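Local coordinates for protein dihydrofolate reductase (Moritella profunda, PDB 3IA5) that probably reduces 7,8-dihydrofolate to tetrahydrofolate with NADPH, a key step in folate metabolism that supplies glycine, purine and DNA precursor synthesis, at residues Val3-Ala8 with Leu93-Gly98; Trp23-Glu28 with Tyr113-Glu118; Tyr133-Ile138 with Ser156-Val161. All blocks are in the same frame, centred on the assembly; numbering follows the deposited sequence.

Contact 1. Residues Val3-Ala8 with Leu93-Gly98. With PO4 (phosphate ion), chain C.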
loop_
_atom_site.group_PDB
_atom_site.type_symbol
_atom_site.label_atom_id
_atom_site.label_comp_id
_atom_site.label_asym_id
_atom_site.label_seq_id
_atom_site.Cartn_x
_atom_site.Cartn_y
_atom_site.Cartn_z
ATOM N N VAL A 3 -6.276 9.994 4.312
ATOM C CA VAL A 3 -5.756 8.644 4.560
ATOM C C VAL A 3 -5.859 7.830 3.264
ATOM O O VAL A 3 -6.953 7.608 2.765
ATOM C CB VAL A 3 -6.561 7.901 5.664
ATOM C CG1 VAL A 3 -6.104 6.437 5.760
ATOM C CG2 VAL A 3 -6.433 8.630 7.018
ATOM N N SER A 4 -4.711 7.423 2.735
ATOM C CA SER A 4 -4.660 6.652 1.513
ATOM C C SER A 4 -4.062 5.269 1.762
ATOM O O SER A 4 -3.273 5.091 2.690
ATOM C CB SER A 4 -3.808 7.394 0.474
ATOM O OG SER A 4 -4.403 8.632 0.140
ATOM N N MET A 5 -4.446 4.296 0.930
ATOM C CA MET A 5 -3.798 2.978 0.945
ATOM C C MET A 5 -3.168 2.702 -0.415
ATOM O O MET A 5 -3.724 3.079 -1.438
ATOM C CB MET A 5 -4.796 1.874 1.342
ATOM C CG MET A 5 -5.649 2.239 2.570
ATOM S SD MET A 5 -6.168 0.855 3.603
ATOM C CE MET A 5 -7.179 -0.094 2.426
ATOM N N ILE A 6 -2.002 2.073 -0.429
ATOM C CA ILE A 6 -1.372 1.745 -1.681
ATOM C C ILE A 6 -0.981 0.261 -1.720
ATOM O O ILE A 6 -0.428 -0.270 -0.772
ATOM C CB ILE A 6 -0.170 2.688 -2.034
ATOM C CG1 ILE A 6 0.466 2.266 -3.377
ATOM C CG2 ILE A 6 0.896 2.725 -0.919
ATOM C CD1 ILE A 6 1.396 3.344 -3.947
ATOM N N ALA A 7 -1.307 -0.393 -2.839
ATOM C CA ALA A 7 -1.116 -1.823 -3.005
ATOM C C ALA A 7 -1.004 -2.201 -4.489
ATOM O O ALA A 7 -1.443 -1.465 -5.392
ATOM C CB ALA A 7 -2.290 -2.589 -2.346
ATOM N N ALA A 8 -0.420 -3.365 -4.711
ATOM C CA ALA A 8 -0.353 -3.990 -5.992
ATOM C C ALA A 8 -1.227 -5.237 -5.857
ATOM O O ALA A 8 -1.044 -6.015 -4.933
ATOM C CB ALA A 8 1.108 -4.370 -6.353
ATOM N N LEU A 93 -1.363 10.732 4.395
ATOM C CA LEU A 93 -0.636 9.612 4.950
ATOM C C LEU A 93 -0.846 8.399 4.019
ATOM O O LEU A 93 -1.962 8.180 3.542
ATOM C CB LEU A 93 -1.231 9.386 6.330
ATOM C CG LEU A 93 -1.083 8.104 7.099
ATOM C CD1 LEU A 93 -1.323 8.399 8.559
ATOM C CD2 LEU A 93 -2.074 7.103 6.562
ATOM N N MET A 94 0.213 7.615 3.772
ATOM C CA MET A 94 0.159 6.461 2.861
ATOM C C MET A 94 0.277 5.114 3.579
ATOM O O MET A 94 1.334 4.755 4.133
ATOM C CB MET A 94 1.266 6.548 1.806
ATOM C CG MET A 94 1.231 7.794 0.963
ATOM S SD MET A 94 -0.146 7.952 -0.208
ATOM C CE MET A 94 0.295 6.698 -1.394
ATOM N N ILE A 95 -0.803 4.353 3.550
ATOM C CA ILE A 95 -0.796 3.079 4.208
ATOM C C ILE A 95 -0.236 2.047 3.224
ATOM O O ILE A 95 -0.837 1.829 2.150
ATOM C CB ILE A 95 -2.211 2.703 4.644
ATOM C CG1 ILE A 95 -2.679 3.567 5.835
ATOM C CG2 ILE A 95 -2.283 1.206 4.926
ATOM C CD1 ILE A 95 -4.154 3.459 6.060
ATOM N N ILE A 96 0.884 1.405 3.580
ATOM C CA ILE A 96 1.531 0.496 2.622
ATOM C C ILE A 96 1.364 -1.029 2.846
ATOM O O ILE A 96 2.099 -1.809 2.251
ATOM C CB ILE A 96 3.036 0.825 2.406
ATOM C CG1 ILE A 96 3.861 0.370 3.622
ATOM C CG2 ILE A 96 3.220 2.296 2.097
ATOM C CD1 ILE A 96 5.359 0.349 3.383
ATOM N N GLY A 97 0.424 -1.444 3.688
ATOM C CA GLY A 97 0.252 -2.868 3.996
ATOM C C GLY A 97 0.837 -3.314 5.342
ATOM O O GLY A 97 1.402 -2.494 6.039
ATOM N N GLY A 98 0.743 -4.599 5.703
ATOM C CA GLY A 98 0.238 -5.667 4.855
ATOM C C GLY A 98 -1.261 -5.871 4.916
ATOM O O GLY A 98 -2.027 -4.938 5.178
HETATM P P PO4 C . 1.768 -6.781 8.429
HETATM O O1 PO4 C . 2.640 -5.726 7.823
HETATM O O2 PO4 C . 1.843 -7.992 7.522
HETATM O O3 PO4 C . 2.284 -7.084 9.829
HETATM O O4 PO4 C . 0.310 -6.384 8.456
#
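No aromatic ring takes part where Ser4 meets Leu93 and Ile95; the flat groups are peptide units of two parallel strands, and side chains pack on both faces of the sheet they form. Val3, Met5, Leu93 and Ile95 occupy one face, Ser4 and Met94 the other. Between the strands, Ser4 N bonds to Leu93 O, Ile95 N to Ser4 O and Ile6 N to Ile95 O, all nearly straight and 2.7 to 3.0 Å long. On the first face Ile95, with CG1 anti to its carbonyl carbon (chi1 -72°), extends CD1 to 3.6 Å from Val3 CG1 and also meets Met5 CG. On the second, Met94 is bent twice, laying SD against Ser4 CB and bringing CE to 4.0 Å from Ile6 CG2; Ser4 OG itself bonds to Glu92. Beyond the strand, a cis peptide joins Gly97 to Gly98, whose N donates to phosphate O1 at 3.1 Å and weakly to O4. Asn46 N and Thr47 N hold the same ion, probably a crystallisation component. A central parallel strand pair, one strand of which leads into a cis Gly-Gly peptide before a helix, here 99-105, typifies the cofactor site of dihydrofolate reductases, and Gly98 is known to bind NADPH.

Contact 2. Residues Trp23-Glu28 with Tyr113-Glu118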
loop_
_atom_site.group_PDB
_atom_site.type_symbol
_atom_site.label_atom_id
_atom_site.label_comp_id
_atom_site.label_asym_id
_atom_site.label_seq_id
_atom_site.Cartn_x
_atom_site.Cartn_y
_atom_site.Cartn_z
ATOM N N TRP A 23 4.426 -12.796 -8.166
ATOM C CA TRP A 23 4.611 -12.275 -9.518
ATOM C C TRP A 23 5.868 -11.448 -9.584
ATOM O O TRP A 23 6.356 -10.973 -8.544
ATOM C CB TRP A 23 3.426 -11.397 -9.957
ATOM C CG TRP A 23 3.117 -10.209 -9.050
ATOM C CD1 TRP A 23 3.874 -9.058 -8.886
ATOM C CD2 TRP A 23 1.975 -10.056 -8.200
ATOM N NE1 TRP A 23 3.257 -8.207 -7.994
ATOM C CE2 TRP A 23 2.097 -8.794 -7.550
ATOM C CE3 TRP A 23 0.861 -10.858 -7.913
ATOM C CZ2 TRP A 23 1.134 -8.318 -6.636
ATOM C CZ3 TRP A 23 -0.096 -10.383 -7.009
ATOM C CH2 TRP A 23 0.050 -9.126 -6.381
ATOM N N HIS A 24 6.381 -11.283 -10.805
ATOM C CA HIS A 24 7.474 -10.356 -11.088
ATOM C C HIS A 24 6.937 -9.119 -11.782
ATOM O O HIS A 24 6.264 -9.230 -12.806
ATOM C CB HIS A 24 8.533 -11.007 -11.983
ATOM C CG HIS A 24 9.188 -12.192 -11.360
ATOM N ND1 HIS A 24 10.050 -12.083 -10.291
ATOM C CD2 HIS A 24 9.091 -13.514 -11.637
ATOM C CE1 HIS A 24 10.459 -13.286 -9.938
ATOM N NE2 HIS A 24 9.887 -14.175 -10.733
ATOM N N LEU A 25 7.196 -7.951 -11.207
ATOM C CA LEU A 25 6.790 -6.679 -11.808
ATOM C C LEU A 25 7.547 -5.530 -11.138
ATOM O O LEU A 25 6.983 -4.798 -10.335
ATOM C CB LEU A 25 5.279 -6.440 -11.709
ATOM C CG LEU A 25 4.767 -5.462 -12.789
ATOM C CD1 LEU A 25 4.176 -6.188 -14.013
ATOM C CD2 LEU A 25 3.768 -4.449 -12.231
ATOM N N PRO A 26 8.836 -5.396 -11.458
ATOM C CA PRO A 26 9.725 -4.402 -10.842
ATOM C C PRO A 26 9.173 -2.996 -11.040
ATOM O O PRO A 26 9.421 -2.143 -10.204
ATOM C CB PRO A 26 11.046 -4.581 -11.594
ATOM C CG PRO A 26 10.997 -6.013 -12.115
ATOM C CD PRO A 26 9.543 -6.326 -12.357
ATOM N N ALA A 27 8.380 -2.778 -12.081
ATOM C CA ALA A 27 7.728 -1.472 -12.283
ATOM C C ALA A 27 6.866 -0.990 -11.094
ATOM O O ALA A 27 6.699 0.223 -10.899
ATOM C CB ALA A 27 6.880 -1.499 -13.543
ATOM N N GLU A 28 6.289 -1.933 -10.338
ATOM C CA GLU A 28 5.447 -1.584 -9.191
ATOM C C GLU A 28 6.212 -0.743 -8.161
ATOM O O GLU A 28 5.639 0.135 -7.503
ATOM C CB GLU A 28 4.837 -2.843 -8.512
ATOM C CG GLU A 28 5.722 -3.489 -7.462
ATOM C CD GLU A 28 5.135 -4.811 -6.924
ATOM O OE1 GLU A 28 5.621 -5.379 -5.920
ATOM O OE2 GLU A 28 4.180 -5.297 -7.522
ATOM N N TYR A 113 -4.608 3.712 -4.000
ATOM C CA TYR A 113 -3.637 3.773 -5.060
ATOM C C TYR A 113 -3.364 2.314 -5.428
ATOM O O TYR A 113 -2.657 1.622 -4.700
ATOM C CB TYR A 113 -2.328 4.384 -4.564
ATOM C CG TYR A 113 -2.272 5.873 -4.285
ATOM C CD1 TYR A 113 -1.381 6.683 -4.973
ATOM C CD2 TYR A 113 -3.035 6.444 -3.283
ATOM C CE1 TYR A 113 -1.263 8.040 -4.686
ATOM C CE2 TYR A 113 -2.946 7.793 -2.988
ATOM C CZ TYR A 113 -2.058 8.599 -3.689
ATOM O OH TYR A 113 -1.970 9.946 -3.372
ATOM N N LEU A 114 -3.926 1.869 -6.551
ATOM C CA LEU A 114 -3.914 0.457 -6.939
ATOM C C LEU A 114 -3.245 0.183 -8.281
ATOM O O LEU A 114 -3.664 0.683 -9.335
ATOM C CB LEU A 114 -5.343 -0.078 -6.995
ATOM C CG LEU A 114 -6.204 0.176 -5.749
ATOM C CD1 LEU A 114 -7.614 -0.391 -6.005
ATOM C CD2 LEU A 114 -5.542 -0.463 -4.499
ATOM N N THR A 115 -2.204 -0.624 -8.233
ATOM C CA THR A 115 -1.602 -1.141 -9.441
ATOM C C THR A 115 -2.254 -2.486 -9.745
ATOM O O THR A 115 -1.963 -3.489 -9.073
ATOM C CB THR A 115 -0.113 -1.328 -9.239
ATOM O OG1 THR A 115 0.501 -0.056 -8.997
ATOM C CG2 THR A 115 0.525 -2.015 -10.503
ATOM N N HIS A 116 -3.185 -2.491 -10.691
ATOM C CA HIS A 116 -3.850 -3.724 -11.107
ATOM C C HIS A 116 -2.922 -4.433 -12.100
ATOM O O HIS A 116 -2.708 -3.921 -13.214
ATOM C CB HIS A 116 -5.206 -3.442 -11.781
ATOM C CG HIS A 116 -6.212 -2.716 -10.908
ATOM N ND1 HIS A 116 -6.982 -3.355 -9.955
ATOM C CD2 HIS A 116 -6.628 -1.421 -10.906
ATOM C CE1 HIS A 116 -7.805 -2.487 -9.384
ATOM N NE2 HIS A 116 -7.611 -1.306 -9.940
ATOM N N ILE A 117 -2.341 -5.561 -11.686
ATOM C CA ILE A 117 -1.565 -6.423 -12.586
ATOM C C ILE A 117 -2.497 -7.426 -13.310
ATOM O O ILE A 117 -3.289 -8.142 -12.676
ATOM C CB ILE A 117 -0.449 -7.119 -11.822
ATOM C CG1 ILE A 117 0.284 -6.073 -10.964
ATOM C CG2 ILE A 117 0.523 -7.857 -12.760
ATOM C CD1 ILE A 117 1.413 -6.619 -10.166
ATOM N N GLU A 118 -2.428 -7.432 -14.635
ATOM C CA GLU A 118 -3.344 -8.228 -15.469
ATOM C C GLU A 118 -2.887 -9.684 -15.460
ATOM O O GLU A 118 -2.135 -10.131 -16.341
ATOM C CB GLU A 118 -3.388 -7.697 -16.898
ATOM C CG GLU A 118 -4.407 -8.428 -17.798
ATOM C CD GLU A 118 -4.270 -8.077 -19.286
ATOM O OE1 GLU A 118 -3.131 -7.956 -19.791
ATOM O OE2 GLU A 118 -5.311 -7.924 -19.959
#
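Three torsions bring Trp23, Ile117 and Glu28 together. In Trp23, CG lies between the backbone N and the carbonyl carbon (chi1 57°), which swings the indole across to the strand; Glu28 takes the same kind of turn (chi1 87°) and then runs extended, carrying its carboxylate back to that indole. In Ile117, CD1 is anti to CA, which puts this methyl over one face of Trp23. The methyl sits 3.5 Å from the centroid of the five-membered ring, displaced toward the rim beside NE1, a CH-pi contact. At the edge of the same ring NE1 donates to Glu28 OE2 at 3.1 Å, almost straight at 168° and close to the indole plane, meeting the carboxylate on its syn side and somewhat out of its plane. The ring is therefore fixed by a bond in its plane and a methyl above it. A tryptophan in the loop leading to a helix whose first turn carries an acid is a hallmark of the dihydrofolate reductase active site; Glu28 stands where relatives place the carboxylate facing the pterin, and it also touches Ala8 and Met21, both known to contact the cofactor. Replacing Trp23 with an alanine would probably leave Glu28 OE2 without its N-H partner and Ile117 CD1 without the ring it covers, setting the carboxylate freer to turn. Leu25 approaches Ile117 tip to tip, CD2 to CD1 at 3.8 Å, and more distantly meets Thr115 CG2 at 4.4 Å. The turn into helix 27-36 is secured by Glu28 N, which bonds to Leu25 O at 2.9 Å.

Contact 3. Residues Tyr133-Ile138 with Ser156-Val161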
loop_
_atom_site.group_PDB
_atom_site.type_symbol
_atom_site.label_atom_id
_atom_site.label_comp_id
_atom_site.label_asym_id
_atom_site.label_seq_id
_atom_site.Cartn_x
_atom_site.Cartn_y
_atom_site.Cartn_z
ATOM N N TYR A 133 -17.876 -0.133 -1.104
ATOM C CA TYR A 133 -18.041 1.325 -0.970
ATOM C C TYR A 133 -18.068 1.991 -2.342
ATOM O O TYR A 133 -17.803 1.350 -3.355
ATOM C CB TYR A 133 -16.917 1.957 -0.160
ATOM C CG TYR A 133 -16.658 1.370 1.218
ATOM C CD1 TYR A 133 -15.648 0.452 1.415
ATOM C CD2 TYR A 133 -17.417 1.758 2.330
ATOM C CE1 TYR A 133 -15.392 -0.078 2.666
ATOM C CE2 TYR A 133 -17.168 1.234 3.589
ATOM C CZ TYR A 133 -16.146 0.326 3.755
ATOM O OH TYR A 133 -15.885 -0.224 4.993
ATOM N N ASN A 134 -18.367 3.281 -2.365
ATOM C CA ASN A 134 -18.468 4.033 -3.612
ATOM C C ASN A 134 -17.206 4.851 -3.911
ATOM O O ASN A 134 -16.723 5.598 -3.052
ATOM C CB ASN A 134 -19.698 4.961 -3.571
ATOM C CG ASN A 134 -20.950 4.252 -3.048
ATOM O OD1 ASN A 134 -21.495 3.341 -3.692
ATOM N ND2 ASN A 134 -21.408 4.668 -1.868
ATOM N N TRP A 135 -16.697 4.735 -5.131
ATOM C CA TRP A 135 -15.427 5.378 -5.518
ATOM C C TRP A 135 -15.489 6.071 -6.880
ATOM O O TRP A 135 -16.140 5.578 -7.778
ATOM C CB TRP A 135 -14.309 4.319 -5.611
ATOM C CG TRP A 135 -14.140 3.518 -4.361
ATOM C CD1 TRP A 135 -14.782 2.357 -4.034
ATOM C CD2 TRP A 135 -13.270 3.823 -3.265
ATOM N NE1 TRP A 135 -14.373 1.924 -2.801
ATOM C CE2 TRP A 135 -13.447 2.809 -2.302
ATOM C CE3 TRP A 135 -12.362 4.869 -2.998
ATOM C CZ2 TRP A 135 -12.753 2.796 -1.095
ATOM C CZ3 TRP A 135 -11.687 4.860 -1.796
ATOM C CH2 TRP A 135 -11.875 3.812 -0.863
ATOM N N GLN A 136 -14.785 7.199 -7.029
ATOM C CA GLN A 136 -14.480 7.762 -8.342
ATOM C C GLN A 136 -13.010 7.564 -8.686
ATOM O O GLN A 136 -12.126 7.595 -7.817
ATOM C CB GLN A 136 -14.810 9.266 -8.407
ATOM C CG GLN A 136 -16.284 9.611 -8.311
ATOM C CD GLN A 136 -16.924 10.048 -9.639
ATOM O OE1 GLN A 136 -16.578 9.551 -10.720
ATOM N NE2 GLN A 136 -17.882 10.974 -9.550
ATOM N N GLU A 137 -12.737 7.369 -9.970
ATOM C CA GLU A 137 -11.358 7.296 -10.416
ATOM C C GLU A 137 -10.873 8.702 -10.767
ATOM O O GLU A 137 -11.438 9.363 -11.611
ATOM C CB GLU A 137 -11.211 6.368 -11.618
ATOM C CG GLU A 137 -9.764 5.872 -11.855
ATOM C CD GLU A 137 -9.651 4.906 -13.034
ATOM O OE1 GLU A 137 -10.042 5.283 -14.154
ATOM O OE2 GLU A 137 -9.172 3.779 -12.845
ATOM N N ILE A 138 -9.847 9.151 -10.066
ATOM C CA ILE A 138 -9.219 10.438 -10.292
ATOM C C ILE A 138 -8.264 10.333 -11.486
ATOM O O ILE A 138 -8.068 11.294 -12.246
ATOM C CB ILE A 138 -8.386 10.832 -9.036
ATOM C CG1 ILE A 138 -9.290 11.012 -7.835
ATOM C CG2 ILE A 138 -7.599 12.158 -9.253
ATOM C CD1 ILE A 138 -8.498 11.383 -6.603
ATOM N N SER A 156 -4.253 2.883 -10.888
ATOM C CA SER A 156 -5.505 3.585 -10.694
ATOM C C SER A 156 -5.534 4.250 -9.300
ATOM O O SER A 156 -5.087 3.671 -8.311
ATOM C CB SER A 156 -6.698 2.654 -10.900
ATOM O OG SER A 156 -7.877 3.266 -10.429
ATOM N N LEU A 157 -5.982 5.502 -9.269
ATOM C CA LEU A 157 -6.224 6.238 -8.031
ATOM C C LEU A 157 -7.716 6.437 -7.889
ATOM O O LEU A 157 -8.312 7.210 -8.621
ATOM C CB LEU A 157 -5.517 7.591 -8.066
ATOM C CG LEU A 157 -5.624 8.579 -6.877
ATOM C CD1 LEU A 157 -5.345 7.940 -5.550
ATOM C CD2 LEU A 157 -4.668 9.735 -7.099
ATOM N N LEU A 158 -8.307 5.711 -6.949
ATOM C CA LEU A 158 -9.695 5.872 -6.551
ATOM C C LEU A 158 -9.888 6.859 -5.367
ATOM O O LEU A 158 -9.100 6.887 -4.383
ATOM C CB LEU A 158 -10.265 4.502 -6.188
ATOM C CG LEU A 158 -10.138 3.389 -7.247
ATOM C CD1 LEU A 158 -10.811 2.089 -6.780
ATOM C CD2 LEU A 158 -10.770 3.874 -8.557
ATOM N N GLU A 159 -10.943 7.655 -5.453
ATOM C CA GLU A 159 -11.318 8.523 -4.343
ATOM C C GLU A 159 -12.714 8.152 -3.858
ATOM O O GLU A 159 -13.615 7.884 -4.650
ATOM C CB GLU A 159 -11.230 10.025 -4.687
ATOM C CG GLU A 159 -11.065 10.898 -3.395
ATOM C CD GLU A 159 -10.725 12.365 -3.657
ATOM O OE1 GLU A 159 -11.641 13.147 -4.012
ATOM O OE2 GLU A 159 -9.543 12.738 -3.493
ATOM N N ARG A 160 -12.873 8.112 -2.546
ATOM C CA ARG A 160 -14.156 7.745 -1.948
ATOM C C ARG A 160 -15.209 8.823 -2.213
ATOM O O ARG A 160 -14.896 10.011 -2.210
ATOM C CB ARG A 160 -13.974 7.572 -0.447
ATOM C CG ARG A 160 -15.216 7.105 0.263
ATOM C CD ARG A 160 -15.255 5.600 0.398
ATOM N NE ARG A 160 -15.895 5.288 1.671
ATOM C CZ ARG A 160 -15.255 4.910 2.774
ATOM N NH1 ARG A 160 -13.920 4.710 2.787
ATOM N NH2 ARG A 160 -15.967 4.673 3.854
ATOM N N VAL A 161 -16.452 8.411 -2.444
ATOM C CA VAL A 161 -17.523 9.348 -2.779
ATOM C C VAL A 161 -18.597 9.462 -1.689
ATOM O O VAL A 161 -18.908 8.484 -0.986
ATOM C CB VAL A 161 -18.150 8.976 -4.156
ATOM C CG1 VAL A 161 -19.488 9.704 -4.402
ATOM C CG2 VAL A 161 -17.159 9.291 -5.269
HETATM O O HOH W 1 -18.548 5.096 0.135
#
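Arg160 passes over two rings at once, Tyr133 and Trp135, in the beta hairpin formed by strands 135-143 and 153-160. Its guanidinium lies over one face of Tyr133, with CZ 4.2 Å from the ring centroid and the two planes 33° apart, a cation-pi contact. Lower on the same side chain, CD stands over a face of Trp135, 4.0 Å from the centroid of the six-membered ring. CG anti to the backbone N (chi1 -176°), followed by bends at chi2 and chi3, lets one chain serve both rings. On the same face of the sheet, Leu158 sets CB against Trp135 CE3, and its CD2 packs on Glu137. Further along, Ser156 OG donates to Glu137 OE2 at 2.8 Å, and the carboxylate oxygen receives it on its anti lone pair; Arg154 forms a salt bridge with that same oxygen, which is thus gripped twice. The opposite face carries Gln136 and Glu159, with Ile138 CD1 lying across the Glu159 chain.

The backbone sets this register. Gln136 and Glu159 form a hydrogen-bonded antiparallel pair, Gln136 N to Glu159 O at 2.7 Å and Glu159 N to Gln136 O at 2.6 Å. Ile138 N continues the pattern to Leu157 O at 2.9 Å; at the other end Val161 N reaches Asn134 O from above the carbonyl plane.

In the second shell, Tyr130 O accepts from Trp135 NE1, fixing the indole's rotation, while Arg111 holds the Glu159 carboxylate in a salt bridge. Strand 135-143 lies at one border of the main sheet. At the open end of the hairpin, by the chain terminus, a water accepts from Asn134 N at 3.1 Å and more weakly from Arg160 NE.

In the fold
Followed from the N terminus, the chain illustrates how a mixed sheet is assembled out of sequence order. Residues 3-8 come first, then 23-28; 93-98 closes contact 1 across 84 intervening residues, and 113-118 closes contact 2 over an equally long span. The two loops cross, since their segments alternate. Contact 3 follows in series along the chain, within the hairpin of strands 135-143 and 153-160. Strand 2-9 lies between 92-95 and 111-117, so Met5 and Ala7 join contact 1 directly to Tyr113 of contact 2. On the other side of strand 111-117, Leu114 meets Ser156 of contact 3. The contacts thus run from the buried centre to the border strand, with contact 2 adding helix 27-36.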